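Local coordinates for ketosynthase (Streptomyces sp. MSC090213JE08, PDB 6KXF), which probably acts as a beta-ketoacyl synthase of the thiolase superfamily, extending acyl chains carried on an acyl carrier protein, at residues R196-L201 with V238-A243. Numbering follows the deposited sequence.
Sequences RATKYL and VEQAEA
Y200 and V238 form a hydrogen-bonded antiparallel pair, a worked example of how two neighbouring strands inside a sheet come apart at their ends. V238 N gives a nearly straight bond to Y200 O (2.8 Å, 163° at the hydrogen), in the carbonyl plane; the return bond, Y200 N to V238 O, is more bent. The same V238 O also receives a CA-H contact from K199 CA at 3.1 Å. Two residues along, between T198 and Q240, a water bridges the backbones, donating to T198 O (2.7 Å) and accepting from Q240 N.

Among the side chains, K199 and E239 run alongside each other on one face, K199 CD lying 3.8 Å from E239 OE2. Bends at chi3 and chi4 (-81° and -57°) turn the lysine's end, and K199 NZ stays 5.3 Å from E239 OE2; the carboxylate instead pairs with R246 through OE1. Shortening K199 to an alanine would probably leave E239 CG and its carboxylate without the lysine methylenes packed alongside. Q240 lays its CG against T198 O.

The 196-201 segment enters strand 199-206, flanked by strand 114-119 and by 232-240, which in turn pairs with 20-29. The Y200 side chain packs against helix 180-193, joining this antiparallel pair, inside the thiolase-fold sheet, to a helix that covers it.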
loop_
_atom_site.group_PDB
_atom_site.type_symbol
_atom_site.label_atom_id
_atom_site.label_comp_id
_atom_site.label_asym_id
_atom_site.label_seq_id
_atom_site.Cartn_x
_atom_site.Cartn_y
_atom_site.Cartn_z
ATOM N N ARG B 196 -18.119 3.989 6.765
ATOM C CA ARG B 196 -17.029 3.117 7.201
ATOM C C ARG B 196 -16.158 3.767 8.275
ATOM O O ARG B 196 -15.348 3.099 8.883
ATOM C CB ARG B 196 -16.105 2.723 6.037
ATOM C CG ARG B 196 -16.551 1.454 5.346
ATOM C CD ARG B 196 -15.705 0.946 4.181
ATOM N NE ARG B 196 -16.656 0.543 3.155
ATOM C CZ ARG B 196 -17.483 -0.496 3.228
ATOM N NH1 ARG B 196 -17.428 -1.337 4.253
ATOM N NH2 ARG B 196 -18.325 -0.711 2.234
ATOM N N ALA B 197 -16.276 5.085 8.422
ATOM C CA ALA B 197 -15.559 5.843 9.406
ATOM C C ALA B 197 -16.344 7.120 9.702
ATOM O O ALA B 197 -17.060 7.644 8.831
ATOM C CB ALA B 197 -14.162 6.162 8.926
ATOM N N THR B 198 -16.190 7.614 10.930
ATOM C CA THR B 198 -16.853 8.897 11.364
ATOM C C THR B 198 -15.868 10.068 11.345
ATOM O O THR B 198 -16.274 11.206 11.134
ATOM C CB THR B 198 -17.446 8.757 12.772
ATOM O OG1 THR B 198 -16.399 8.266 13.603
ATOM C CG2 THR B 198 -18.666 7.875 12.755
ATOM N N LYS B 199 -14.593 9.766 11.598
ATOM C CA LYS B 199 -13.468 10.694 11.526
ATOM C C LYS B 199 -12.379 10.012 10.690
ATOM O O LYS B 199 -12.441 8.788 10.470
ATOM C CB LYS B 199 -12.897 10.999 12.928
ATOM C CG LYS B 199 -13.822 11.781 13.849
ATOM C CD LYS B 199 -13.134 12.462 15.029
ATOM C CE LYS B 199 -12.860 11.516 16.171
ATOM N NZ LYS B 199 -14.113 10.871 16.652
ATOM N N TYR B 200 -11.356 10.780 10.314
ATOM C CA TYR B 200 -10.185 10.280 9.572
ATOM C C TYR B 200 -8.949 11.110 9.912
ATOM O O TYR B 200 -9.038 12.319 10.067
ATOM C CB TYR B 200 -10.463 10.304 8.060
ATOM C CG TYR B 200 -10.496 8.944 7.410
ATOM C CD1 TYR B 200 -9.330 8.276 7.053
ATOM C CD2 TYR B 200 -11.693 8.335 7.131
ATOM C CE1 TYR B 200 -9.370 7.035 6.426
ATOM C CE2 TYR B 200 -11.756 7.099 6.504
ATOM C CZ TYR B 200 -10.595 6.445 6.155
ATOM O OH TYR B 200 -10.676 5.200 5.591
ATOM N N LEU B 201 -7.819 10.429 10.058
ATOM C CA LEU B 201 -6.503 11.019 9.881
ATOM C C LEU B 201 -6.157 10.852 8.399
ATOM O O LEU B 201 -6.092 9.721 7.920
ATOM C CB LEU B 201 -5.442 10.304 10.715
ATOM C CG LEU B 201 -5.336 10.701 12.181
ATOM C CD1 LEU B 201 -6.642 10.460 12.908
ATOM C CD2 LEU B 201 -4.198 9.958 12.861
ATOM N N VAL B 238 -10.135 14.930 9.956
ATOM C CA VAL B 238 -11.333 15.156 9.171
ATOM C C VAL B 238 -12.544 14.570 9.908
ATOM O O VAL B 238 -12.474 13.489 10.511
ATOM C CB VAL B 238 -11.181 14.532 7.770
ATOM C CG1 VAL B 238 -12.352 14.852 6.864
ATOM C CG2 VAL B 238 -9.864 14.967 7.148
ATOM N N GLU B 239 -13.682 15.255 9.786
ATOM C CA GLU B 239 -14.869 14.953 10.575
ATOM C C GLU B 239 -16.040 15.256 9.678
ATOM O O GLU B 239 -15.852 15.903 8.643
ATOM C CB GLU B 239 -14.963 15.826 11.835
ATOM C CG GLU B 239 -13.821 15.592 12.815
ATOM C CD GLU B 239 -13.965 16.096 14.259
ATOM O OE1 GLU B 239 -13.010 16.761 14.746
ATOM O OE2 GLU B 239 -14.987 15.768 14.921
ATOM N N GLN B 240 -17.223 14.763 10.048
ATOM C CA GLN B 240 -18.438 15.146 9.331
ATOM C C GLN B 240 -18.886 16.482 9.944
ATOM O O GLN B 240 -18.774 16.632 11.149
ATOM C CB GLN B 240 -19.453 13.995 9.368
ATOM C CG GLN B 240 -18.847 12.710 8.825
ATOM C CD GLN B 240 -19.735 11.496 8.855
ATOM O OE1 GLN B 240 -20.137 10.995 7.806
ATOM N NE2 GLN B 240 -19.988 10.982 10.051
ATOM N N ALA B 241 -19.288 17.447 9.101
ATOM C CA ALA B 241 -19.732 18.782 9.524
ATOM C C ALA B 241 -20.715 18.665 10.699
ATOM O O ALA B 241 -20.422 19.094 11.801
ATOM C CB ALA B 241 -20.355 19.507 8.354
ATOM N N GLU B 242 -21.827 17.965 10.468
ATOM C CA GLU B 242 -22.988 17.963 11.371
ATOM C C GLU B 242 -22.749 17.038 12.579
ATOM O O GLU B 242 -23.705 16.555 13.156
ATOM C CB GLU B 242 -24.276 17.553 10.637
ATOM C CG GLU B 242 -24.149 17.441 9.122
ATOM C CD GLU B 242 -23.181 16.360 8.657
ATOM O OE1 GLU B 242 -22.326 16.667 7.801
ATOM O OE2 GLU B 242 -23.247 15.227 9.183
ATOM N N ALA B 243 -21.490 16.786 12.958
ATOM C CA ALA B 243 -21.165 16.057 14.206
ATOM C C ALA B 243 -19.777 16.442 14.713
ATOM O O ALA B 243 -19.238 15.801 15.641
ATOM C CB ALA B 243 -21.234 14.563 13.992
HETATM O O HOH W 1 -17.772 13.039 12.386
#